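Local structure of nigritoxine (Vibrio nigripulchritudo, 5M41) at residues R53-D58 against K108-I113; G290-M295 against E448-V453; L607-G612 against G623-W628. The protein acts as a bacterial toxin against crustaceans and insects, and has a new fold. One frame throughout, in Å; residues are numbered along the deposited sequence.

In the fold
Following the chain from its N terminus, contact 1 closes first: the end of helix 34-54 meets strand 110-113 across about fifty intervening residues, tying that helix to the edge of a five-stranded antiparallel sheet. Contact 2 opens far downstream and closes the longest of the three loops, bringing residues 290-295, which run into strand 293-296, against helix 444-457. Contact 3 is local, folding helix 603-614 against helix 625-632 with a ten-residue connection between its segments. The three follow one another in series, neither nesting nor crossing. The centres of contacts 2 and 3 lie about 28 Å apart, whereas the centre of contact 1 is about 61 Å and about 71 Å from theirs.

Contact 1 (R53-D58 against K108-I113); sequences REERPD and KPYTNI
Glu55 and Tyr110 make this contact almost alone, carboxylate against phenol. The polar part is a single weak hydrogen bond, given by Tyr110 OH to Glu55 OE1 over 2.8 Å. OE1 sits at the edge of the tyrosine ring, near its plane, and also lies 3.3 Å from Tyr110 CE1; the carboxylate itself is turned 53° from the ring. Van der Waals contact comes from the rest of the glutamate, whose CG lies 3.3 Å from Tyr110 OH. The chain is bent at chi2 (-104°), and OE1 is the oxygen turned to the hydroxyl.

Charge pairing stays within the first segment: Arg56 NH1 reaches Asp58 OD1 at 2.6 Å, with Asp58 CG at the edge of the guanidinium, in its plane. In the second, Lys108 NZ gives a weak bond to Tyr110 O. Arg56 N bonds back to Arg53 O, and strand 110-113 is paired with strand 98-102.

The Tyr110 side chain also touches Gln51 and Ile52, in the last turn of helix 34-54. This is surface packing of a helix C terminus against the outermost strand of an antiparallel sheet, with Glu55, the first residue past the helix, reaching over to that strand.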
ATOM      1  N   ARG A  53     -34.657  32.299  -7.105  1.00 62.36           N
ATOM      2  CA  ARG A  53     -34.305  33.505  -7.819  1.00 68.22           C
ATOM      3  C   ARG A  53     -34.342  33.300  -9.332  1.00 72.99           C
ATOM      4  O   ARG A  53     -35.036  34.037 -10.032  1.00 74.91           O
ATOM      5  CB  ARG A  53     -32.944  34.031  -7.368  1.00 70.03           C
ATOM      6  CG  ARG A  53     -32.584  35.377  -7.976  1.00 77.11           C
ATOM      7  CD  ARG A  53     -31.576  36.136  -7.128  1.00 83.03           C
ATOM      8  NE  ARG A  53     -30.266  35.480  -7.071  1.00 90.20           N
ATOM      9  CZ  ARG A  53     -29.339  35.550  -8.026  1.00 92.94           C
ATOM     10  NH1 ARG A  53     -29.569  36.245  -9.140  1.00 94.87           N
ATOM     11  NH2 ARG A  53     -28.179  34.920  -7.868  1.00 90.81           N
ATOM     12  N   GLU A  54     -33.622  32.294  -9.823  1.00 77.97           N
ATOM     13  CA  GLU A  54     -33.506  32.037 -11.263  1.00 86.45           C
ATOM     14  C   GLU A  54     -34.852  31.706 -11.921  1.00 91.32           C
ATOM     15  O   GLU A  54     -35.067  32.000 -13.098  1.00 91.99           O
ATOM     16  CB  GLU A  54     -32.486  30.924 -11.540  1.00 88.61           C
ATOM     17  CG  GLU A  54     -32.956  29.528 -11.147  1.00 95.40           C
ATOM     18  CD  GLU A  54     -31.993  28.418 -11.547  1.00103.81           C
ATOM     19  OE1 GLU A  54     -31.208  28.606 -12.506  1.00107.94           O
ATOM     20  OE2 GLU A  54     -32.033  27.343 -10.904  1.00106.12           O
ATOM     21  N   GLU A  55     -35.752  31.114 -11.140  1.00 93.51           N
ATOM     22  CA  GLU A  55     -37.043  30.626 -11.617  1.00 97.47           C
ATOM     23  C   GLU A  55     -38.143  31.699 -11.476  1.00 98.51           C
ATOM     24  O   GLU A  55     -39.327  31.421 -11.664  1.00 96.68           O
ATOM     25  CB  GLU A  55     -37.381  29.334 -10.857  1.00 99.98           C
ATOM     26  CG  GLU A  55     -38.439  28.440 -11.474  1.00108.94           C
ATOM     27  CD  GLU A  55     -39.775  28.546 -10.758  1.00117.88           C
ATOM     28  OE1 GLU A  55     -39.811  29.071  -9.620  1.00120.39           O
ATOM     29  OE2 GLU A  55     -40.793  28.100 -11.334  1.00125.24           O
ATOM     30  N   ARG A  56     -37.731  32.929 -11.170  1.00 98.08           N
ATOM     31  CA  ARG A  56     -38.648  34.045 -10.950  1.00100.57           C
ATOM     32  C   ARG A  56     -38.169  35.303 -11.681  1.00102.73           C
ATOM     33  O   ARG A  56     -36.962  35.491 -11.855  1.00 96.76           O
ATOM     34  CB  ARG A  56     -38.805  34.330  -9.453  1.00103.99           C
ATOM     35  CG  ARG A  56     -39.673  33.333  -8.692  1.00106.11           C
ATOM     36  CD  ARG A  56     -40.518  34.017  -7.618  1.00108.70           C
ATOM     37  NE  ARG A  56     -39.803  34.328  -6.371  1.00106.45           N
ATOM     38  CZ  ARG A  56     -39.074  35.426  -6.148  1.00104.25           C
ATOM     39  NH1 ARG A  56     -38.912  36.348  -7.089  1.00108.68           N
ATOM     40  NH2 ARG A  56     -38.487  35.601  -4.975  1.00100.45           N
ATOM     41  N   PRO A  57     -39.110  36.190 -12.084  1.00106.49           N
ATOM     42  CA  PRO A  57     -38.760  37.246 -13.041  1.00109.11           C
ATOM     43  C   PRO A  57     -37.915  38.394 -12.476  1.00108.67           C
ATOM     44  O   PRO A  57     -36.946  38.815 -13.120  1.00108.31           O
ATOM     45  CB  PRO A  57     -40.132  37.770 -13.520  1.00110.92           C
ATOM     46  CG  PRO A  57     -41.173  37.065 -12.697  1.00110.68           C
ATOM     47  CD  PRO A  57     -40.478  36.370 -11.565  1.00106.94           C
ATOM     48  N   ASP A  58     -38.283  38.886 -11.293  1.00107.78           N
ATOM     49  CA  ASP A  58     -37.667  40.083 -10.710  1.00109.07           C
ATOM     50  C   ASP A  58     -36.153  39.975 -10.472  1.00109.17           C
ATOM     51  O   ASP A  58     -35.404  40.905 -10.807  1.00107.67           O
ATOM     52  CB  ASP A  58     -38.399  40.505  -9.424  1.00109.05           C
ATOM     53  CG  ASP A  58     -38.539  39.371  -8.410  1.00107.19           C
ATOM     54  OD1 ASP A  58     -37.945  38.284  -8.602  1.00108.68           O
ATOM     55  OD2 ASP A  58     -39.254  39.578  -7.405  1.00101.17           O
ATOM     56  N   LYS A 108     -40.077  19.198  -4.522  1.00 59.36           N
ATOM     57  CA  LYS A 108     -40.709  20.470  -4.129  1.00 56.71           C
ATOM     58  C   LYS A 108     -39.905  21.190  -3.047  1.00 52.28           C
ATOM     59  O   LYS A 108     -40.404  21.361  -1.899  1.00 51.78           O
ATOM     60  CB  LYS A 108     -42.152  20.222  -3.639  1.00 59.03           C
ATOM     61  CG  LYS A 108     -43.125  19.726  -4.700  1.00 64.33           C
ATOM     62  CD  LYS A 108     -44.128  20.814  -5.087  1.00 69.35           C
ATOM     63  CE  LYS A 108     -43.514  21.908  -5.967  1.00 72.46           C
ATOM     64  NZ  LYS A 108     -44.088  23.257  -5.690  1.00 71.43           N
ATOM     65  N   PRO A 109     -38.657  21.616  -3.373  1.00 49.68           N
ATOM     66  CA  PRO A 109     -37.889  22.289  -2.312  1.00 45.30           C
ATOM     67  C   PRO A 109     -38.532  23.609  -1.903  1.00 45.59           C
ATOM     68  O   PRO A 109     -38.328  24.061  -0.780  1.00 42.21           O
ATOM     69  CB  PRO A 109     -36.504  22.512  -2.942  1.00 45.44           C
ATOM     70  CG  PRO A 109     -36.720  22.388  -4.409  1.00 46.10           C
ATOM     71  CD  PRO A 109     -37.859  21.432  -4.599  1.00 48.46           C
ATOM     72  N   TYR A 110     -39.316  24.210  -2.806  1.00 45.76           N
ATOM     73  CA  TYR A 110     -40.083  25.430  -2.505  1.00 46.56           C
ATOM     74  C   TYR A 110     -41.441  25.351  -3.195  1.00 49.63           C
ATOM     75  O   TYR A 110     -41.548  24.839  -4.304  1.00 49.04           O
ATOM     76  CB  TYR A 110     -39.336  26.697  -2.929  1.00 48.38           C
ATOM     77  CG  TYR A 110     -39.063  26.780  -4.421  1.00 55.18           C
ATOM     78  CD1 TYR A 110     -39.911  27.488  -5.272  1.00 58.81           C
ATOM     79  CD2 TYR A 110     -37.953  26.146  -4.977  1.00 58.33           C
ATOM     80  CE1 TYR A 110     -39.660  27.555  -6.637  1.00 64.91           C
ATOM     81  CE2 TYR A 110     -37.693  26.204  -6.338  1.00 64.66           C
ATOM     82  CZ  TYR A 110     -38.544  26.905  -7.166  1.00 68.17           C
ATOM     83  OH  TYR A 110     -38.268  26.945  -8.527  1.00 76.20           O
ATOM     84  N   THR A 111     -42.467  25.835  -2.510  1.00 47.71           N
ATOM     85  CA  THR A 111     -43.814  25.834  -3.025  1.00 51.00           C
ATOM     86  C   THR A 111     -44.387  27.224  -2.826  1.00 50.74           C
ATOM     87  O   THR A 111     -44.273  27.805  -1.744  1.00 49.72           O
ATOM     88  CB  THR A 111     -44.678  24.823  -2.261  1.00 49.51           C
ATOM     89  OG1 THR A 111     -43.978  23.586  -2.206  1.00 48.22           O
ATOM     90  CG2 THR A 111     -46.053  24.611  -2.958  1.00 50.59           C
ATOM     91  N   ASN A 112     -44.974  27.767  -3.886  1.00 52.72           N
ATOM     92  CA  ASN A 112     -45.661  29.046  -3.782  1.00 52.81           C
ATOM     93  C   ASN A 112     -46.978  28.882  -3.056  1.00 51.32           C
ATOM     94  O   ASN A 112     -47.845  28.140  -3.492  1.00 51.41           O
ATOM     95  CB  ASN A 112     -45.874  29.640  -5.168  1.00 57.47           C
ATOM     96  CG  ASN A 112     -44.568  29.985  -5.841  1.00 61.11           C
ATOM     97  OD1 ASN A 112     -43.823  30.837  -5.362  1.00 64.72           O
ATOM     98  ND2 ASN A 112     -44.262  29.298  -6.936  1.00 62.65           N
ATOM     99  N   ILE A 113     -47.111  29.544  -1.920  1.00 49.64           N
ATOM    100  CA  ILE A 113     -48.368  29.537  -1.201  1.00 49.23           C
ATOM    101  C   ILE A 113     -49.031  30.880  -1.516  1.00 52.06           C
ATOM    102  O   ILE A 113     -48.613  31.930  -1.013  1.00 48.92           O
ATOM    103  CB  ILE A 113     -48.169  29.357   0.312  1.00 48.48           C
ATOM    104  CG1 ILE A 113     -47.395  28.055   0.628  1.00 46.58           C
ATOM    105  CG2 ILE A 113     -49.508  29.448   1.052  1.00 48.25           C
ATOM    106  CD1 ILE A 113     -48.078  26.760   0.202  1.00 49.23           C
TER

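Contact 2 (G290-M295 against E448-V453); sequences GTQLLM and ERVAIV
Gln292 reaches from the strand side to the helix and lays its amide between Val450 and Val453. Its CG stands between the backbone N and the carbonyl carbon (chi1 77°), and from there the chain runs extended, so that the amide arrives at the helix surface at full stretch.

There NE2 donates to the backbone carbonyl Val450 O at 3.3 Å. The bond is long but straight, with an angle of 170° at the hydrogen. It meets a lone pair in the carbonyl plane, and Val450 O is only 6° out of the glutamine's own amide plane, so both flat groups are well aimed.

The two valines meet the amide in different places. Val453 lies over one face of it, its CB 3.6 Å from Gln292 NE2 and its CG1 3.8 Å from Gln292 CD; the second methyl, CG2, is near Gln292 OE1. Val450 packs beside the oxygen, with its CA 3.5 Å and its CG2 3.8 Å from Gln292 OE1. Val450 also packs on Val342 of strand 340-348, which Gln292 touches too.

Gln292 OE1 accepts a hydrogen bond from Lys344, while Arg449, one residue before Val450, forms a salt bridge with Asp288. The chemistry is thus that of an amide used at both ends: its nitrogen holds a helix carbonyl, its oxygen a lysine of the neighbouring strand, and with both arms engaged its rotation is probably fixed, joining sheet and helix through one side chain.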
ATOM      1  N   GLY A 290      -6.847 -14.065   6.519  1.00 81.59           N
ATOM      2  CA  GLY A 290      -6.176 -15.348   6.508  1.00 79.39           C
ATOM      3  C   GLY A 290      -6.044 -15.974   5.124  1.00 79.17           C
ATOM      4  O   GLY A 290      -5.425 -17.029   5.000  1.00 76.27           O
ATOM      5  N   THR A 291      -6.624 -15.343   4.091  1.00 72.04           N
ATOM      6  CA  THR A 291      -6.529 -15.852   2.701  1.00 67.94           C
ATOM      7  C   THR A 291      -5.954 -14.795   1.734  1.00 62.47           C
ATOM      8  O   THR A 291      -6.108 -13.607   1.984  1.00 62.16           O
ATOM      9  CB  THR A 291      -7.888 -16.394   2.213  1.00 70.37           C
ATOM     10  OG1 THR A 291      -7.796 -16.769   0.831  1.00 72.02           O
ATOM     11  CG2 THR A 291      -8.979 -15.383   2.397  1.00 66.03           C
ATOM     12  N   GLN A 292      -5.266 -15.208   0.665  1.00 55.37           N
ATOM     13  CA  GLN A 292      -4.518 -14.259  -0.180  1.00 50.92           C
ATOM     14  C   GLN A 292      -4.449 -14.700  -1.635  1.00 50.98           C
ATOM     15  O   GLN A 292      -4.560 -15.882  -1.908  1.00 49.13           O
ATOM     16  CB  GLN A 292      -3.105 -14.048   0.369  1.00 47.96           C
ATOM     17  CG  GLN A 292      -2.101 -15.179   0.090  1.00 48.60           C
ATOM     18  CD  GLN A 292      -0.887 -15.061   1.001  1.00 48.09           C
ATOM     19  OE1 GLN A 292      -0.976 -14.496   2.091  1.00 51.43           O
ATOM     20  NE2 GLN A 292       0.243 -15.562   0.555  1.00 47.13           N
ATOM     21  N   LEU A 293      -4.255 -13.757  -2.560  1.00 48.15           N
ATOM     22  CA  LEU A 293      -4.050 -14.109  -3.974  1.00 47.88           C
ATOM     23  C   LEU A 293      -2.724 -13.568  -4.491  1.00 48.02           C
ATOM     24  O   LEU A 293      -2.552 -12.354  -4.626  1.00 46.15           O
ATOM     25  CB  LEU A 293      -5.207 -13.618  -4.855  1.00 48.01           C
ATOM     26  CG  LEU A 293      -5.203 -13.829  -6.377  1.00 49.53           C
ATOM     27  CD1 LEU A 293      -5.112 -15.306  -6.771  1.00 52.91           C
ATOM     28  CD2 LEU A 293      -6.465 -13.211  -6.967  1.00 50.87           C
ATOM     29  N   LEU A 294      -1.794 -14.475  -4.781  1.00 47.35           N
ATOM     30  CA  LEU A 294      -0.467 -14.098  -5.252  1.00 48.58           C
ATOM     31  C   LEU A 294      -0.493 -14.073  -6.766  1.00 48.06           C
ATOM     32  O   LEU A 294      -0.940 -15.031  -7.383  1.00 51.68           O
ATOM     33  CB  LEU A 294       0.594 -15.106  -4.769  1.00 51.71           C
ATOM     34  CG  LEU A 294       2.039 -14.697  -5.108  1.00 49.77           C
ATOM     35  CD1 LEU A 294       2.389 -13.304  -4.577  1.00 47.10           C
ATOM     36  CD2 LEU A 294       3.046 -15.731  -4.637  1.00 49.55           C
ATOM     37  N   MET A 295      -0.017 -12.989  -7.371  1.00 46.42           N
ATOM     38  CA  MET A 295      -0.050 -12.861  -8.825  1.00 48.35           C
ATOM     39  C   MET A 295       1.254 -12.276  -9.340  1.00 50.58           C
ATOM     40  O   MET A 295       2.035 -11.701  -8.573  1.00 48.35           O
ATOM     41  CB  MET A 295      -1.192 -11.939  -9.244  1.00 47.36           C
ATOM     42  CG  MET A 295      -2.574 -12.424  -8.848  1.00 49.40           C
ATOM     43  SD  MET A 295      -3.822 -11.133  -9.021  1.00 50.96           S
ATOM     44  CE  MET A 295      -3.566 -10.123  -7.569  1.00 46.36           C
ATOM     45  N   GLU A 448       5.234 -11.129   6.852  1.00 52.31           N
ATOM     46  CA  GLU A 448       5.574 -12.403   7.510  1.00 56.70           C
ATOM     47  C   GLU A 448       4.436 -13.385   7.274  1.00 56.39           C
ATOM     48  O   GLU A 448       4.676 -14.542   6.936  1.00 59.17           O
ATOM     49  CB  GLU A 448       5.792 -12.210   9.012  1.00 60.91           C
ATOM     50  CG  GLU A 448       7.010 -11.361   9.341  1.00 66.21           C
ATOM     51  CD  GLU A 448       7.117 -10.959  10.816  1.00 71.99           C
ATOM     52  OE1 GLU A 448       6.173 -11.174  11.620  1.00 72.97           O
ATOM     53  OE2 GLU A 448       8.174 -10.398  11.173  1.00 75.45           O
ATOM     54  N   ARG A 449       3.197 -12.912   7.409  1.00 54.17           N
ATOM     55  CA  ARG A 449       2.039 -13.780   7.186  1.00 57.43           C
ATOM     56  C   ARG A 449       1.973 -14.246   5.749  1.00 55.48           C
ATOM     57  O   ARG A 449       1.782 -15.439   5.492  1.00 55.32           O
ATOM     58  CB  ARG A 449       0.740 -13.110   7.599  1.00 58.26           C
ATOM     59  CG  ARG A 449       0.614 -12.925   9.105  1.00 64.93           C
ATOM     60  CD  ARG A 449      -0.617 -12.090   9.411  1.00 69.53           C
ATOM     61  NE  ARG A 449      -0.350 -11.120  10.466  1.00 74.38           N
ATOM     62  CZ  ARG A 449      -0.572  -9.812  10.391  1.00 73.47           C
ATOM     63  NH1 ARG A 449      -1.111  -9.252   9.308  1.00 66.04           N
ATOM     64  NH2 ARG A 449      -0.272  -9.062  11.442  1.00 78.49           N
ATOM     65  N   VAL A 450       2.178 -13.312   4.822  1.00 51.31           N
ATOM     66  CA  VAL A 450       2.207 -13.638   3.398  1.00 48.70           C
ATOM     67  C   VAL A 450       3.242 -14.743   3.127  1.00 52.32           C
ATOM     68  O   VAL A 450       2.928 -15.711   2.427  1.00 49.39           O
ATOM     69  CB  VAL A 450       2.457 -12.388   2.515  1.00 47.41           C
ATOM     70  CG1 VAL A 450       2.830 -12.773   1.086  1.00 46.37           C
ATOM     71  CG2 VAL A 450       1.239 -11.456   2.513  1.00 45.49           C
ATOM     72  N   ALA A 451       4.445 -14.601   3.699  1.00 52.44           N
ATOM     73  CA  ALA A 451       5.544 -15.571   3.519  1.00 57.52           C
ATOM     74  C   ALA A 451       5.224 -16.970   4.062  1.00 60.95           C
ATOM     75  O   ALA A 451       5.642 -17.979   3.469  1.00 62.85           O
ATOM     76  CB  ALA A 451       6.845 -15.050   4.129  1.00 57.72           C
ATOM     77  N   ILE A 452       4.483 -17.027   5.169  1.00 63.05           N
ATOM     78  CA  ILE A 452       4.046 -18.303   5.755  1.00 68.95           C
ATOM     79  C   ILE A 452       3.124 -19.045   4.788  1.00 69.73           C
ATOM     80  O   ILE A 452       3.399 -20.187   4.404  1.00 69.64           O
ATOM     81  CB  ILE A 452       3.323 -18.124   7.123  1.00 70.56           C
ATOM     82  CG1 ILE A 452       4.241 -17.483   8.178  1.00 72.74           C
ATOM     83  CG2 ILE A 452       2.771 -19.455   7.627  1.00 72.55           C
ATOM     84  CD1 ILE A 452       5.656 -18.030   8.220  1.00 74.03           C
ATOM     85  N   VAL A 453       2.037 -18.386   4.394  1.00 66.51           N
ATOM     86  CA  VAL A 453       1.083 -18.983   3.462  1.00 66.37           C
ATOM     87  C   VAL A 453       1.771 -19.526   2.213  1.00 65.36           C
ATOM     88  O   VAL A 453       1.540 -20.673   1.836  1.00 67.08           O
ATOM     89  CB  VAL A 453      -0.056 -18.016   3.103  1.00 62.25           C
ATOM     90  CG1 VAL A 453      -1.015 -18.674   2.116  1.00 61.82           C
ATOM     91  CG2 VAL A 453      -0.784 -17.603   4.369  1.00 60.91           C
TER

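Contact 3 (L607-G612 against G623-W628); sequences LTYIEG and GNEMEW
Tyr609 and Trp628 both point CG away from their backbone N, at chi1 177° and -170°, and these torsions send each ring across the gap between two helices. Glu625 does likewise and then continues fully extended, which delivers its carboxylate to the end of the tyrosine.

That end is held by one hydrogen bond, Tyr609 OH to Glu625 OE2, 2.7 Å long. The hydroxyl meets OE2 nearly along its C-O axis, and OE2 lies in the plane of the phenol at its edge. The two side chains cross at about a right angle. The other carboxylate oxygen, OE1, has a long, weak ion pair with Lys613.

Nearer the backbone the contact turns apolar. Tyr609 CB packs 3.6 Å from Trp628 CH2, and Tyr609 CD1 lies 3.8 Å from Trp628 CZ3. The tyrosine ring and the six-membered ring of the indole are tilted by 41°, their centroids 5.7 Å apart. One residue earlier, Thr608 brings its methyl obliquely to the six-membered ring, CG2 3.6 Å from Trp628 CZ2, while its OG1 is bonded to Asn604 O and Leu642 N.

Phe618, from the short helix between the segments, joins both rings, edge-to-face with Trp628, and Phe582 meets Tyr609 as well. Helix 625-632 is capped by Asn624, whose OD1 accepts from Glu627 N at 2.8 Å. What results is an N-capped helix, 625-632, packed against helix 603-614 with the short helix 618-621 between them in sequence, in a buried aromatic cluster of Tyr609, Trp628, Phe618 and Phe582, with the Tyr609 hydroxyl and Glu625 paired within it.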
ATOM      1  N   LEU A 607      30.971  -3.940  -4.424  1.00 42.33           N
ATOM      2  CA  LEU A 607      31.168  -2.488  -4.554  1.00 44.69           C
ATOM      3  C   LEU A 607      30.117  -1.872  -5.484  1.00 45.59           C
ATOM      4  O   LEU A 607      29.474  -0.872  -5.125  1.00 47.09           O
ATOM      5  CB  LEU A 607      32.597  -2.131  -5.038  1.00 43.52           C
ATOM      6  CG  LEU A 607      32.902  -0.654  -5.335  1.00 46.12           C
ATOM      7  CD1 LEU A 607      32.631   0.235  -4.114  1.00 44.89           C
ATOM      8  CD2 LEU A 607      34.323  -0.445  -5.874  1.00 44.47           C
ATOM      9  N   THR A 608      29.942  -2.474  -6.657  1.00 45.54           N
ATOM     10  CA  THR A 608      29.028  -1.948  -7.669  1.00 46.64           C
ATOM     11  C   THR A 608      27.615  -1.990  -7.139  1.00 45.50           C
ATOM     12  O   THR A 608      26.887  -0.993  -7.221  1.00 45.09           O
ATOM     13  CB  THR A 608      29.121  -2.710  -9.010  1.00 46.69           C
ATOM     14  OG1 THR A 608      30.437  -2.539  -9.552  1.00 48.21           O
ATOM     15  CG2 THR A 608      28.115  -2.153 -10.023  1.00 47.05           C
ATOM     16  N   TYR A 609      27.230  -3.130  -6.581  1.00 43.12           N
ATOM     17  CA  TYR A 609      25.857  -3.246  -6.089  1.00 42.71           C
ATOM     18  C   TYR A 609      25.571  -2.207  -5.005  1.00 42.55           C
ATOM     19  O   TYR A 609      24.570  -1.505  -5.080  1.00 43.93           O
ATOM     20  CB  TYR A 609      25.504  -4.671  -5.640  1.00 41.07           C
ATOM     21  CG  TYR A 609      24.107  -4.769  -5.060  1.00 41.10           C
ATOM     22  CD1 TYR A 609      22.985  -4.854  -5.893  1.00 40.92           C
ATOM     23  CD2 TYR A 609      23.904  -4.742  -3.681  1.00 40.99           C
ATOM     24  CE1 TYR A 609      21.703  -4.924  -5.365  1.00 41.65           C
ATOM     25  CE2 TYR A 609      22.625  -4.812  -3.137  1.00 41.81           C
ATOM     26  CZ  TYR A 609      21.529  -4.909  -3.985  1.00 41.83           C
ATOM     27  OH  TYR A 609      20.252  -4.982  -3.447  1.00 44.57           O
ATOM     28  N   ILE A 610      26.462  -2.087  -4.031  1.00 42.02           N
ATOM     29  CA  ILE A 610      26.242  -1.191  -2.908  1.00 41.71           C
ATOM     30  C   ILE A 610      26.221   0.284  -3.356  1.00 44.12           C
ATOM     31  O   ILE A 610      25.331   1.047  -2.934  1.00 44.93           O
ATOM     32  CB  ILE A 610      27.249  -1.461  -1.765  1.00 41.92           C
ATOM     33  CG1 ILE A 610      26.975  -2.840  -1.147  1.00 41.28           C
ATOM     34  CG2 ILE A 610      27.191  -0.375  -0.677  1.00 43.10           C
ATOM     35  CD1 ILE A 610      25.618  -2.993  -0.461  1.00 39.92           C
ATOM     36  N   GLU A 611      27.154   0.677  -4.224  1.00 42.08           N
ATOM     37  CA  GLU A 611      27.152   2.032  -4.784  1.00 45.30           C
ATOM     38  C   GLU A 611      25.841   2.314  -5.518  1.00 46.47           C
ATOM     39  O   GLU A 611      25.302   3.405  -5.423  1.00 47.85           O
ATOM     40  CB  GLU A 611      28.363   2.270  -5.688  1.00 46.62           C
ATOM     41  CG  GLU A 611      29.686   2.245  -4.928  1.00 47.10           C
ATOM     42  CD  GLU A 611      29.808   3.394  -3.937  1.00 49.74           C
ATOM     43  OE1 GLU A 611      29.622   4.542  -4.357  1.00 51.70           O
ATOM     44  OE2 GLU A 611      30.095   3.163  -2.746  1.00 49.75           O
ATOM     45  N   GLY A 612      25.305   1.310  -6.203  1.00 45.00           N
ATOM     46  CA  GLY A 612      24.011   1.441  -6.850  1.00 46.80           C
ATOM     47  C   GLY A 612      22.897   1.639  -5.838  1.00 46.88           C
ATOM     48  O   GLY A 612      22.097   2.577  -5.957  1.00 47.90           O
ATOM     49  N   GLY A 623      20.624  -1.096 -14.300  1.00 68.78           N
ATOM     50  CA  GLY A 623      19.308  -1.473 -14.822  1.00 67.72           C
ATOM     51  C   GLY A 623      18.267  -1.883 -13.790  1.00 62.60           C
ATOM     52  O   GLY A 623      18.375  -1.592 -12.595  1.00 59.19           O
ATOM     53  N   ASN A 624      17.237  -2.552 -14.288  1.00 60.25           N
ATOM     54  CA  ASN A 624      16.425  -3.444 -13.495  1.00 57.82           C
ATOM     55  C   ASN A 624      17.313  -4.214 -12.499  1.00 54.75           C
ATOM     56  O   ASN A 624      18.313  -4.844 -12.884  1.00 52.12           O
ATOM     57  CB  ASN A 624      15.719  -4.391 -14.456  1.00 59.53           C
ATOM     58  CG  ASN A 624      14.865  -5.420 -13.758  1.00 59.16           C
ATOM     59  OD1 ASN A 624      15.323  -6.158 -12.901  1.00 55.47           O
ATOM     60  ND2 ASN A 624      13.616  -5.503 -14.171  1.00 63.07           N
ATOM     61  N   GLU A 625      16.955  -4.137 -11.219  1.00 51.55           N
ATOM     62  CA  GLU A 625      17.798  -4.656 -10.158  1.00 50.44           C
ATOM     63  C   GLU A 625      17.802  -6.176 -10.169  1.00 48.09           C
ATOM     64  O   GLU A 625      18.827  -6.810  -9.933  1.00 47.39           O
ATOM     65  CB  GLU A 625      17.371  -4.106  -8.793  1.00 49.46           C
ATOM     66  CG  GLU A 625      18.328  -4.485  -7.660  1.00 49.37           C
ATOM     67  CD  GLU A 625      17.860  -3.980  -6.303  1.00 50.34           C
ATOM     68  OE1 GLU A 625      16.995  -3.093  -6.291  1.00 51.58           O
ATOM     69  OE2 GLU A 625      18.347  -4.465  -5.256  1.00 50.07           O
ATOM     70  N   MET A 626      16.641  -6.749 -10.450  1.00 48.20           N
ATOM     71  CA  MET A 626      16.483  -8.185 -10.597  1.00 51.30           C
ATOM     72  C   MET A 626      17.393  -8.741 -11.707  1.00 51.18           C
ATOM     73  O   MET A 626      18.093  -9.754 -11.522  1.00 48.80           O
ATOM     74  CB  MET A 626      15.012  -8.467 -10.904  1.00 53.58           C
ATOM     75  CG  MET A 626      14.593  -9.910 -10.797  1.00 56.80           C
ATOM     76  SD  MET A 626      12.790 -10.057 -10.768  1.00 61.66           S
ATOM     77  CE  MET A 626      12.430  -9.238  -9.249  1.00 61.48           C
ATOM     78  N   GLU A 627      17.375  -8.074 -12.860  1.00 50.45           N
ATOM     79  CA  GLU A 627      18.226  -8.454 -13.976  1.00 50.84           C
ATOM     80  C   GLU A 627      19.690  -8.294 -13.544  1.00 49.45           C
ATOM     81  O   GLU A 627      20.529  -9.160 -13.836  1.00 47.80           O
ATOM     82  CB  GLU A 627      17.907  -7.606 -15.220  1.00 53.63           C
ATOM     83  CG  GLU A 627      16.561  -7.939 -15.862  1.00 56.63           C
ATOM     84  CD  GLU A 627      16.235  -7.117 -17.106  1.00 58.60           C
ATOM     85  OE1 GLU A 627      16.857  -6.079 -17.361  1.00 61.77           O
ATOM     86  OE2 GLU A 627      15.322  -7.503 -17.847  1.00 66.43           O
ATOM     87  N   TRP A 628      19.989  -7.210 -12.816  1.00 46.02           N
ATOM     88  CA  TRP A 628      21.366  -6.959 -12.411  1.00 45.56           C
ATOM     89  C   TRP A 628      21.905  -8.082 -11.558  1.00 44.29           C
ATOM     90  O   TRP A 628      23.045  -8.522 -11.751  1.00 45.98           O
ATOM     91  CB  TRP A 628      21.526  -5.586 -11.741  1.00 44.30           C
ATOM     92  CG  TRP A 628      22.973  -5.192 -11.521  1.00 44.60           C
ATOM     93  CD1 TRP A 628      23.744  -4.310 -12.278  1.00 45.51           C
ATOM     94  CD2 TRP A 628      23.879  -5.679 -10.472  1.00 41.42           C
ATOM     95  NE1 TRP A 628      25.020  -4.216 -11.767  1.00 45.23           N
ATOM     96  CE2 TRP A 628      25.167  -5.022 -10.700  1.00 43.23           C
ATOM     97  CE3 TRP A 628      23.753  -6.571  -9.407  1.00 41.33           C
ATOM     98  CZ2 TRP A 628      26.266  -5.248  -9.877  1.00 42.15           C
ATOM     99  CZ3 TRP A 628      24.867  -6.795  -8.586  1.00 39.24           C
ATOM    100  CH2 TRP A 628      26.088  -6.151  -8.821  1.00 42.19           C
TER